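Side-chain contacts in vanadium-dependent haloperoxidase (Zobellia galactanivorans, PDB 4CIT), which works as a bacterial vanadium-dependent iodoperoxidase, probably oxidising iodide with hydrogen peroxide at a bound vanadate: residues P146-F149 with S150-A154; K309-F312 with A313-A317; R339-T342 with V343-H347. All coordinates share one frame; numbering follows the deposited sequence.

In the fold
Three one-turn contacts, each within a single helix, follow one another along this mostly helical chain. None closes a long loop, and none nests in or crosses another. Contact 1 comes first, in the opening turns of helix 146-167, where the helix meets helix 128-144 and the loop around N107. Contact 2 lies early in the long helix 307-335, among helices 38-55, 59-80 and 288-302; its centre is about 25 Å from that of contact 1. Contact 3 follows in the short helix 340-347, the next in the chain, packed on helix 235-253, with R339 at its start reaching a vanadate. Its centre is about 41 Å from that of contact 2, across the centre of the chain.

Contact 1. Residues P146-F149 with S150-A154; sequences PVLF and SDSKA
The first turns of helix 146-167 are knit together here, F149 meeting K153 and L148 meeting S152 one turn on. P146 suits the start, since a helix's first turn asks no N-H of it; its O takes S150 N at 2.8 Å. S152 grips the turn before it twice: its N and its OG (2.6 Å) both bond to L148 O, from opposite faces of the carbonyl plane. The hydroxyl can fold back like this because OG stands beside its own backbone N (chi1 -54°), and there it also faces L148 CD1 at 3.7 Å. The F149 ring is crossed at a slant by K153, whose CE lies 3.8 Å from F149 CZ while K153 CB lies over one ring face, offset to the rim. Y138 of helix 128-144 meets the same ring edge-to-face. D151 runs beside V147, D151 OD2 lying 3.6 Å from V147 CG1, and K104 forms a long, weak ion pair with D151 OD1. The serine, bonded through both N and OG to one carbonyl, also meets N107 N of the adjoining loop through OG, so its buried hydroxyl is satisfied both as donor and as acceptor.

Contact 2. Residues K309-F312 with A313-A317; sequences KTLF and AYTKA
With CG2 of T310 trans to the backbone N and Y314 CG trans to its own carbonyl carbon (chi1 -60°), methyl and ring project side by side from successive turns of helix 307-335. The methyl lies over one face of the tyrosine ring, 3.6 Å from T310 CG2 to the centroid and 27° off the normal, a CH-pi contact. It is displaced toward the phenol end, and T310 CG2 to Y314 CZ is a tight 3.2 Å. Threonine suits the place because its two branches divide the work: the methyl meets the ring while OG1 bonds to R301 and D306. The phenol OH is held by D42 of helix 38-55. Replacing Y314 by an alanine is likely to strip the T310 methyl of its aromatic cover and leave D42 without its phenol partner.

T315 sends both N and OG1 to L311 O, from opposite faces of its plane. The hydroxyl stands above the carbonyl plane, off the lone pairs, with OG1 2.7 Å from L311 O; its short side chain makes that backward reach easy. K316 runs alongside F312, K316 NZ coming to 3.5 Å from F312 CZ, oblique to the ring. Its ammonium forms a salt bridge with E381, while its CE methylene lies against the ring, 3.6 Å from F312 CE1. In this buried stretch T310 OG1, T315 OG1, Y314 OH and K316 NZ thus all have partners, in the helix's own carbonyl or in neighbouring residues, which probably offsets the cost of burying them.

Contact 3. Residues R339-T342 with V343-H347; sequences RPET and VINQH. With VO4 (vanadate ion), chain F.
Q346 lies back against T342, one turn earlier in helix 340-347, the two side chains pointing the same way. From the backbone outward, its CB sits 3.3 Å from T342 O and CG passes the same carbonyl. CD reaches the T342 methyl, and NE2 ends 3.2 Å from T342 CG2. A long, extended side chain with CG beside its own backbone N (chi1 -72°) can lie along the threonine in this way; beyond, NE2 has a weak hydrogen bond to Q192. Q346 N also bonds to T342 O at 3.0 Å, so the residue bonds to this turn through its backbone and packs on it through its side chain.

On another side of the helix, I344 CD1 lies 3.4 Å from P340 O, with P340 CB farther off at 4.4 Å, while I344 N bonds to that oxygen. Proline fits the first turn, where it need give no N-H, and V243 of helix 235-253 packs on it. E341 OE2 is hydrogen-bonded to T358 OG1.

R339, at the N-cap position, carries its guanidinium to the vanadate pocket. NE bonds to F361 O and NH1 to I423 O, which fix the rotation of the flat guanidinium. Its edge then presents two N-H groups to one vanadate oxygen, O4, lying in the guanidinium plane: NH1 to O4 is 3.0 Å and NH2 to O4 is 3.1 Å. Arginine suits this fork because it can offer two donors to one anion, and R418 adds another bond to the vanadate. K332, R339 and P340 fit the KX6RP signature that the PAP2 superfamily shares between vanadium haloperoxidases and acid phosphatases, its arginine lining the vanadate pocket.

Contact 1. Residues P146-F149 with S150-A154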
ATOM      1  N   PRO A 146      16.533  -4.500  31.887  1.00 14.61           N
ATOM      2  CA  PRO A 146      16.589  -5.817  31.362  1.00 15.17           C
ATOM      3  C   PRO A 146      15.382  -6.685  31.635  1.00 15.09           C
ATOM      4  O   PRO A 146      15.019  -7.478  30.706  1.00 12.28           O
ATOM      5  CB  PRO A 146      17.877  -6.441  31.982  1.00 18.33           C
ATOM      6  CG  PRO A 146      18.462  -5.415  32.848  1.00 18.84           C
ATOM      7  CD  PRO A 146      17.693  -4.163  32.762  1.00 16.18           C
ATOM      8  N   VAL A 147      14.830  -6.620  32.851  1.00 15.04           N
ATOM      9  CA  VAL A 147      13.664  -7.418  33.192  1.00 14.58           C
ATOM     10  C   VAL A 147      12.403  -6.964  32.415  1.00 15.21           C
ATOM     11  O   VAL A 147      11.733  -7.830  31.806  1.00 13.38           O
ATOM     12  CB  VAL A 147      13.372  -7.482  34.674  1.00 19.73           C
ATOM     13  CG1 VAL A 147      12.079  -8.263  34.870  1.00 21.18           C
ATOM     14  CG2 VAL A 147      14.574  -8.235  35.349  1.00 19.92           C
ATOM     15  N   LEU A 148      12.139  -5.655  32.371  1.00 16.37           N
ATOM     16  CA  LEU A 148      11.041  -5.133  31.607  1.00 14.63           C
ATOM     17  C   LEU A 148      11.222  -5.495  30.106  1.00 13.65           C
ATOM     18  O   LEU A 148      10.226  -5.849  29.413  1.00 12.79           O
ATOM     19  CB  LEU A 148      10.958  -3.644  31.768  1.00 15.69           C
ATOM     20  CG  LEU A 148       9.810  -2.988  31.007  1.00 16.23           C
ATOM     21  CD1 LEU A 148       8.464  -3.518  31.480  1.00 17.04           C
ATOM     22  CD2 LEU A 148       9.902  -1.473  31.173  1.00 17.50           C
ATOM     23  N   PHE A 149      12.428  -5.346  29.598  1.00 13.20           N
ATOM     24  CA  PHE A 149      12.734  -5.664  28.208  1.00 13.90           C
ATOM     25  C   PHE A 149      12.494  -7.116  27.909  1.00 15.08           C
ATOM     26  O   PHE A 149      11.750  -7.436  26.981  1.00 12.85           O
ATOM     27  CB  PHE A 149      14.170  -5.297  27.844  1.00 14.08           C
ATOM     28  CG  PHE A 149      14.677  -5.956  26.584  1.00 13.56           C
ATOM     29  CD1 PHE A 149      14.177  -5.546  25.335  1.00 15.12           C
ATOM     30  CD2 PHE A 149      15.592  -7.010  26.604  1.00 16.61           C
ATOM     31  CE1 PHE A 149      14.638  -6.154  24.167  1.00 16.00           C
ATOM     32  CE2 PHE A 149      15.965  -7.672  25.423  1.00 16.22           C
ATOM     33  CZ  PHE A 149      15.535  -7.182  24.230  1.00 15.34           C
ATOM     34  N   SER A 150      13.023  -8.004  28.749  1.00 13.04           N
ATOM     35  CA  SER A 150      12.857  -9.415  28.549  1.00 15.25           C
ATOM     36  C   SER A 150      11.363  -9.874  28.504  1.00 13.23           C
ATOM     37  O   SER A 150      10.923 -10.660  27.592  1.00 12.54           O
ATOM     38  CB  SER A 150      13.570 -10.198  29.683  1.00 18.19           C
ATOM     39  OG  SER A 150      13.434 -11.580  29.345  1.00 23.05           O
ATOM     40  N   ASP A 151      10.585  -9.396  29.480  1.00 13.65           N
ATOM     41  CA  ASP A 151       9.176  -9.823  29.630  1.00 14.09           C
ATOM     42  C   ASP A 151       8.373  -9.255  28.483  1.00 12.26           C
ATOM     43  O   ASP A 151       7.496  -9.928  27.921  1.00 12.24           O
ATOM     44  CB  ASP A 151       8.572  -9.349  30.953  1.00 15.33           C
ATOM     45  CG  ASP A 151       9.182 -10.138  32.192  1.00 18.56           C
ATOM     46  OD1 ASP A 151       9.678 -11.239  31.991  1.00 22.23           O
ATOM     47  OD2 ASP A 151       9.125  -9.624  33.275  1.00 21.10           O
ATOM     48  N   SER A 152       8.683  -8.008  28.133  1.00 11.86           N
ATOM     49  CA  SER A 152       7.963  -7.336  27.039  1.00 11.41           C
ATOM     50  C   SER A 152       8.251  -7.947  25.654  1.00 12.68           C
ATOM     51  O   SER A 152       7.319  -8.196  24.793  1.00 11.08           O
ATOM     52  CB  SER A 152       8.197  -5.825  27.058  1.00 11.39           C
ATOM     53  OG  SER A 152       7.902  -5.271  28.299  1.00 11.67           O
ATOM     54  N   LYS A 153       9.535  -8.183  25.399  1.00 10.73           N
ATOM     55  CA  LYS A 153       9.923  -8.895  24.169  1.00 11.37           C
ATOM     56  C   LYS A 153       9.288 -10.248  24.001  1.00 11.65           C
ATOM     57  O   LYS A 153       8.806 -10.648  22.919  1.00 11.35           O
ATOM     58  CB  LYS A 153      11.457  -9.045  24.122  1.00 13.10           C
ATOM     59  CG  LYS A 153      11.910  -9.894  22.940  1.00 15.30           C
ATOM     60  CD  LYS A 153      13.426  -9.969  22.770  1.00 18.96           C
ATOM     61  CE  LYS A 153      14.104 -10.636  23.872  1.00 24.60           C
ATOM     62  NZ  LYS A 153      14.422 -11.985  23.316  1.00 31.61           N
ATOM     63  N   ALA A 154       9.250 -11.016  25.112  1.00 12.24           N
ATOM     64  CA  ALA A 154       8.655 -12.322  25.104  1.00 13.05           C
ATOM     65  C   ALA A 154       7.186 -12.283  24.698  1.00 11.74           C
ATOM     66  O   ALA A 154       6.732 -13.150  23.937  1.00 11.73           O
ATOM     67  CB  ALA A 154       8.841 -13.017  26.461  1.00 16.06           C
TER

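Contact 2. Residues K309-F312 with A313-A317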
ATOM      1  N   LYS A 309      -3.078   5.814  18.603  1.00  9.71           N
ATOM      2  CA  LYS A 309      -3.802   6.475  17.517  1.00 10.49           C
ATOM      3  C   LYS A 309      -3.010   6.311  16.201  1.00 10.14           C
ATOM      4  O   LYS A 309      -3.578   6.029  15.170  1.00  9.89           O
ATOM      5  CB  LYS A 309      -3.999   7.928  17.822  1.00 10.94           C
ATOM      6  CG  LYS A 309      -4.603   8.788  16.730  1.00 12.67           C
ATOM      7  CD  LYS A 309      -5.948   8.351  16.340  1.00 16.29           C
ATOM      8  CE  LYS A 309      -6.575   9.415  15.391  1.00 20.12           C
ATOM      9  NZ  LYS A 309      -6.831  10.753  16.025  1.00 21.86           N
ATOM     10  N   THR A 310      -1.731   6.442  16.309  1.00 10.17           N
ATOM     11  CA  THR A 310      -0.838   6.207  15.115  1.00 11.26           C
ATOM     12  C   THR A 310      -1.045   4.802  14.567  1.00 12.01           C
ATOM     13  O   THR A 310      -1.205   4.599  13.359  1.00 11.40           O
ATOM     14  CB  THR A 310       0.631   6.446  15.451  1.00 13.07           C
ATOM     15  OG1 THR A 310       0.788   7.789  15.817  1.00 12.81           O
ATOM     16  CG2 THR A 310       1.571   6.163  14.236  1.00 13.05           C
ATOM     17  N   LEU A 311      -0.958   3.779  15.432  1.00 11.68           N
ATOM     18  CA  LEU A 311      -1.183   2.396  15.010  1.00 12.88           C
ATOM     19  C   LEU A 311      -2.497   2.075  14.471  1.00 12.48           C
ATOM     20  O   LEU A 311      -2.631   1.399  13.481  1.00 12.43           O
ATOM     21  CB  LEU A 311      -0.809   1.487  16.158  1.00 13.46           C
ATOM     22  CG  LEU A 311      -0.514   0.073  15.920  1.00 16.58           C
ATOM     23  CD1 LEU A 311       0.369  -0.185  14.681  1.00 14.61           C
ATOM     24  CD2 LEU A 311       0.111  -0.456  17.224  1.00 16.15           C
ATOM     25  N   PHE A 312      -3.552   2.611  15.086  1.00 11.49           N
ATOM     26  CA  PHE A 312      -4.866   2.583  14.553  1.00 10.42           C
ATOM     27  C   PHE A 312      -4.911   3.090  13.120  1.00  9.52           C
ATOM     28  O   PHE A 312      -5.452   2.410  12.248  1.00 10.40           O
ATOM     29  CB  PHE A 312      -5.719   3.428  15.463  1.00 11.66           C
ATOM     30  CG  PHE A 312      -7.051   3.811  14.937  1.00 11.37           C
ATOM     31  CD1 PHE A 312      -8.095   2.959  14.958  1.00 13.49           C
ATOM     32  CD2 PHE A 312      -7.277   5.121  14.551  1.00 13.08           C
ATOM     33  CE1 PHE A 312      -9.358   3.364  14.497  1.00 14.00           C
ATOM     34  CE2 PHE A 312      -8.527   5.545  14.170  1.00 14.09           C
ATOM     35  CZ  PHE A 312      -9.559   4.670  14.086  1.00 14.01           C
ATOM     36  N   ALA A 313      -4.364   4.224  12.878  1.00  9.56           N
ATOM     37  CA  ALA A 313      -4.417   4.773  11.586  1.00  9.69           C
ATOM     38  C   ALA A 313      -3.643   3.922  10.524  1.00 10.38           C
ATOM     39  O   ALA A 313      -4.136   3.634   9.378  1.00  9.63           O
ATOM     40  CB  ALA A 313      -3.909   6.175  11.585  1.00 11.14           C
ATOM     41  N   TYR A 314      -2.417   3.516  10.907  1.00  9.52           N
ATOM     42  CA  TYR A 314      -1.622   2.719   9.992  1.00  9.99           C
ATOM     43  C   TYR A 314      -2.266   1.363   9.698  1.00  9.33           C
ATOM     44  O   TYR A 314      -2.178   0.829   8.594  1.00  9.93           O
ATOM     45  CB  TYR A 314      -0.199   2.471  10.497  1.00 10.30           C
ATOM     46  CG  TYR A 314       0.643   3.649  10.727  1.00 10.07           C
ATOM     47  CD1 TYR A 314       0.271   4.899  10.347  1.00 11.13           C
ATOM     48  CD2 TYR A 314       1.890   3.501  11.277  1.00 11.03           C
ATOM     49  CE1 TYR A 314       1.128   5.993  10.544  1.00 11.36           C
ATOM     50  CE2 TYR A 314       2.774   4.568  11.452  1.00 10.41           C
ATOM     51  CZ  TYR A 314       2.343   5.836  11.112  1.00 11.91           C
ATOM     52  OH  TYR A 314       3.135   6.946  11.380  1.00 11.79           O
ATOM     53  N   THR A 315      -2.924   0.774  10.694  1.00  8.41           N
ATOM     54  CA  THR A 315      -3.565  -0.483  10.516  1.00  8.56           C
ATOM     55  C   THR A 315      -4.758  -0.427   9.666  1.00  9.66           C
ATOM     56  O   THR A 315      -4.900  -1.232   8.705  1.00  8.89           O
ATOM     57  CB  THR A 315      -3.867  -1.102  11.898  1.00  8.83           C
ATOM     58  OG1 THR A 315      -2.617  -1.187  12.620  1.00 10.34           O
ATOM     59  CG2 THR A 315      -4.381  -2.508  11.708  1.00  9.91           C
ATOM     60  N   LYS A 316      -5.618   0.564   9.903  1.00  9.72           N
ATOM     61  CA  LYS A 316      -6.802   0.682   9.067  1.00 10.10           C
ATOM     62  C   LYS A 316      -6.366   0.976   7.578  1.00  9.39           C
ATOM     63  O   LYS A 316      -6.945   0.372   6.656  1.00  8.84           O
ATOM     64  CB  LYS A 316      -7.754   1.724   9.636  1.00 11.01           C
ATOM     65  CG  LYS A 316      -9.156   1.604   9.101  1.00 12.86           C
ATOM     66  CD  LYS A 316     -10.131   2.657   9.635  1.00 14.52           C
ATOM     67  CE  LYS A 316     -10.339   2.685  11.105  1.00 15.33           C
ATOM     68  NZ  LYS A 316     -11.583   3.451  11.510  1.00 16.04           N
ATOM     69  N   ALA A 317      -5.381   1.802   7.395  1.00 10.42           N
ATOM     70  CA  ALA A 317      -4.871   2.171   6.036  1.00 11.53           C
ATOM     71  C   ALA A 317      -4.223   0.999   5.311  1.00 11.45           C
ATOM     72  O   ALA A 317      -4.536   0.708   4.114  1.00  9.41           O
ATOM     73  CB  ALA A 317      -3.965   3.369   6.049  1.00 12.61           C
TER

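Contact 3. Residues R339-T342 with V343-H347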
ATOM      1  N   ARG A 339      -1.904  -2.121 -23.024  1.00  8.04           N
ATOM      2  CA  ARG A 339      -1.452  -0.828 -22.646  1.00  8.42           C
ATOM      3  C   ARG A 339      -1.393   0.119 -23.831  1.00  8.92           C
ATOM      4  O   ARG A 339      -1.251  -0.311 -24.985  1.00  8.82           O
ATOM      5  CB  ARG A 339      -0.073  -0.936 -21.978  1.00  8.84           C
ATOM      6  CG  ARG A 339      -0.133  -1.622 -20.661  1.00  9.07           C
ATOM      7  CD  ARG A 339      -0.548  -0.622 -19.570  1.00  9.78           C
ATOM      8  NE  ARG A 339      -0.429  -1.247 -18.236  1.00  9.77           N
ATOM      9  CZ  ARG A 339      -0.296  -0.588 -17.101  1.00 10.33           C
ATOM     10  NH1 ARG A 339      -0.394   0.733 -17.035  1.00 11.48           N
ATOM     11  NH2 ARG A 339      -0.217  -1.270 -15.963  1.00 11.56           N
ATOM     12  N   PRO A 340      -1.570   1.443 -23.575  1.00  8.02           N
ATOM     13  CA  PRO A 340      -1.639   2.436 -24.604  1.00  9.27           C
ATOM     14  C   PRO A 340      -0.440   2.458 -25.588  1.00  9.94           C
ATOM     15  O   PRO A 340      -0.698   2.549 -26.828  1.00  9.21           O
ATOM     16  CB  PRO A 340      -1.710   3.753 -23.820  1.00  9.34           C
ATOM     17  CG  PRO A 340      -2.326   3.424 -22.551  1.00  9.65           C
ATOM     18  CD  PRO A 340      -1.781   2.035 -22.233  1.00  9.01           C
ATOM     19  N   GLU A 341       0.796   2.317 -25.093  1.00  9.37           N
ATOM     20  CA  GLU A 341       1.935   2.371 -26.028  1.00 10.72           C
ATOM     21  C   GLU A 341       1.888   1.288 -27.084  1.00  9.74           C
ATOM     22  O   GLU A 341       2.315   1.525 -28.233  1.00 11.11           O
ATOM     23  CB  GLU A 341       3.286   2.345 -25.304  1.00 12.49           C
ATOM     24  CG  GLU A 341       3.667   1.057 -24.630  1.00 15.91           C
ATOM     25  CD  GLU A 341       5.146   1.142 -24.198  1.00 18.05           C
ATOM     26  OE1 GLU A 341       6.091   1.086 -25.035  1.00 21.75           O
ATOM     27  OE2 GLU A 341       5.383   1.420 -23.033  1.00 22.27           O
ATOM     28  N   THR A 342       1.476   0.089 -26.711  1.00  9.64           N
ATOM     29  CA  THR A 342       1.382  -1.065 -27.622  1.00  9.89           C
ATOM     30  C   THR A 342       0.440  -0.756 -28.811  1.00  8.68           C
ATOM     31  O   THR A 342       0.826  -0.924 -29.977  1.00 10.09           O
ATOM     32  CB  THR A 342       0.882  -2.270 -26.867  1.00 10.24           C
ATOM     33  OG1 THR A 342       1.641  -2.389 -25.622  1.00 10.59           O
ATOM     34  CG2 THR A 342       1.037  -3.521 -27.728  1.00 11.37           C
ATOM     35  N   VAL A 343      -0.740  -0.193 -28.532  1.00  9.64           N
ATOM     36  CA  VAL A 343      -1.709   0.077 -29.570  1.00 10.06           C
ATOM     37  C   VAL A 343      -1.254   1.268 -30.383  1.00  8.57           C
ATOM     38  O   VAL A 343      -1.321   1.253 -31.628  1.00 10.14           O
ATOM     39  CB  VAL A 343      -3.139   0.369 -29.004  1.00 11.01           C
ATOM     40  CG1 VAL A 343      -4.124   0.376 -30.141  1.00 14.05           C
ATOM     41  CG2 VAL A 343      -3.534  -0.729 -27.974  1.00 13.41           C
ATOM     42  N   ILE A 344      -0.697   2.237 -29.705  1.00  8.90           N
ATOM     43  CA  ILE A 344      -0.238   3.440 -30.434  1.00  8.88           C
ATOM     44  C   ILE A 344       0.933   3.053 -31.356  1.00  8.93           C
ATOM     45  O   ILE A 344       0.944   3.487 -32.542  1.00  8.17           O
ATOM     46  CB  ILE A 344       0.124   4.608 -29.473  1.00  8.94           C
ATOM     47  CG1 ILE A 344      -1.170   5.204 -28.811  1.00  9.05           C
ATOM     48  CG2 ILE A 344       0.952   5.638 -30.230  1.00  9.21           C
ATOM     49  CD1 ILE A 344      -0.807   5.917 -27.548  1.00  9.99           C
ATOM     50  N   ASN A 345       1.946   2.336 -30.868  1.00  8.60           N
ATOM     51  CA  ASN A 345       3.100   2.024 -31.708  1.00  9.95           C
ATOM     52  C   ASN A 345       2.755   1.040 -32.853  1.00 12.16           C
ATOM     53  O   ASN A 345       3.319   1.188 -33.961  1.00 13.28           O
ATOM     54  CB  ASN A 345       4.270   1.479 -30.926  1.00 10.77           C
ATOM     55  CG  ASN A 345       4.892   2.535 -30.028  1.00 11.03           C
ATOM     56  OD1 ASN A 345       4.931   3.770 -30.364  1.00 14.46           O
ATOM     57  ND2 ASN A 345       5.438   2.101 -29.001  1.00  9.82           N
ATOM     58  N   GLN A 346       1.797   0.132 -32.642  1.00 10.46           N
ATOM     59  CA  GLN A 346       1.398  -0.806 -33.671  1.00 13.50           C
ATOM     60  C   GLN A 346       0.428  -0.257 -34.722  1.00 15.13           C
ATOM     61  O   GLN A 346       0.404  -0.770 -35.875  1.00 14.46           O
ATOM     62  CB  GLN A 346       0.909  -2.147 -33.072  1.00 12.83           C
ATOM     63  CG  GLN A 346       2.048  -2.958 -32.496  1.00 15.33           C
ATOM     64  CD  GLN A 346       1.715  -4.071 -31.460  1.00 18.59           C
ATOM     65  OE1 GLN A 346       0.751  -4.699 -31.550  1.00 23.75           O
ATOM     66  NE2 GLN A 346       2.559  -4.248 -30.482  1.00 24.91           N
ATOM     67  N   HIS A 347      -0.360   0.753 -34.375  1.00 13.75           N
ATOM     68  CA  HIS A 347      -1.412   1.213 -35.273  1.00 13.43           C
ATOM     69  C   HIS A 347      -1.444   2.662 -35.565  1.00 14.88           C
ATOM     70  O   HIS A 347      -2.141   3.029 -36.514  1.00 13.56           O
ATOM     71  CB  HIS A 347      -2.786   0.754 -34.757  1.00 15.40           C
ATOM     72  CG  HIS A 347      -2.865  -0.706 -34.562  1.00 16.38           C
ATOM     73  ND1 HIS A 347      -3.017  -1.581 -35.627  1.00 20.65           N
ATOM     74  CD2 HIS A 347      -2.774  -1.479 -33.452  1.00 17.08           C
ATOM     75  CE1 HIS A 347      -2.975  -2.826 -35.189  1.00 18.88           C
ATOM     76  NE2 HIS A 347      -2.851  -2.793 -33.868  1.00 16.64           N
TER
HETATM   77  O4  VO4 F1453       0.155   1.214 -14.149  1.00 15.56           O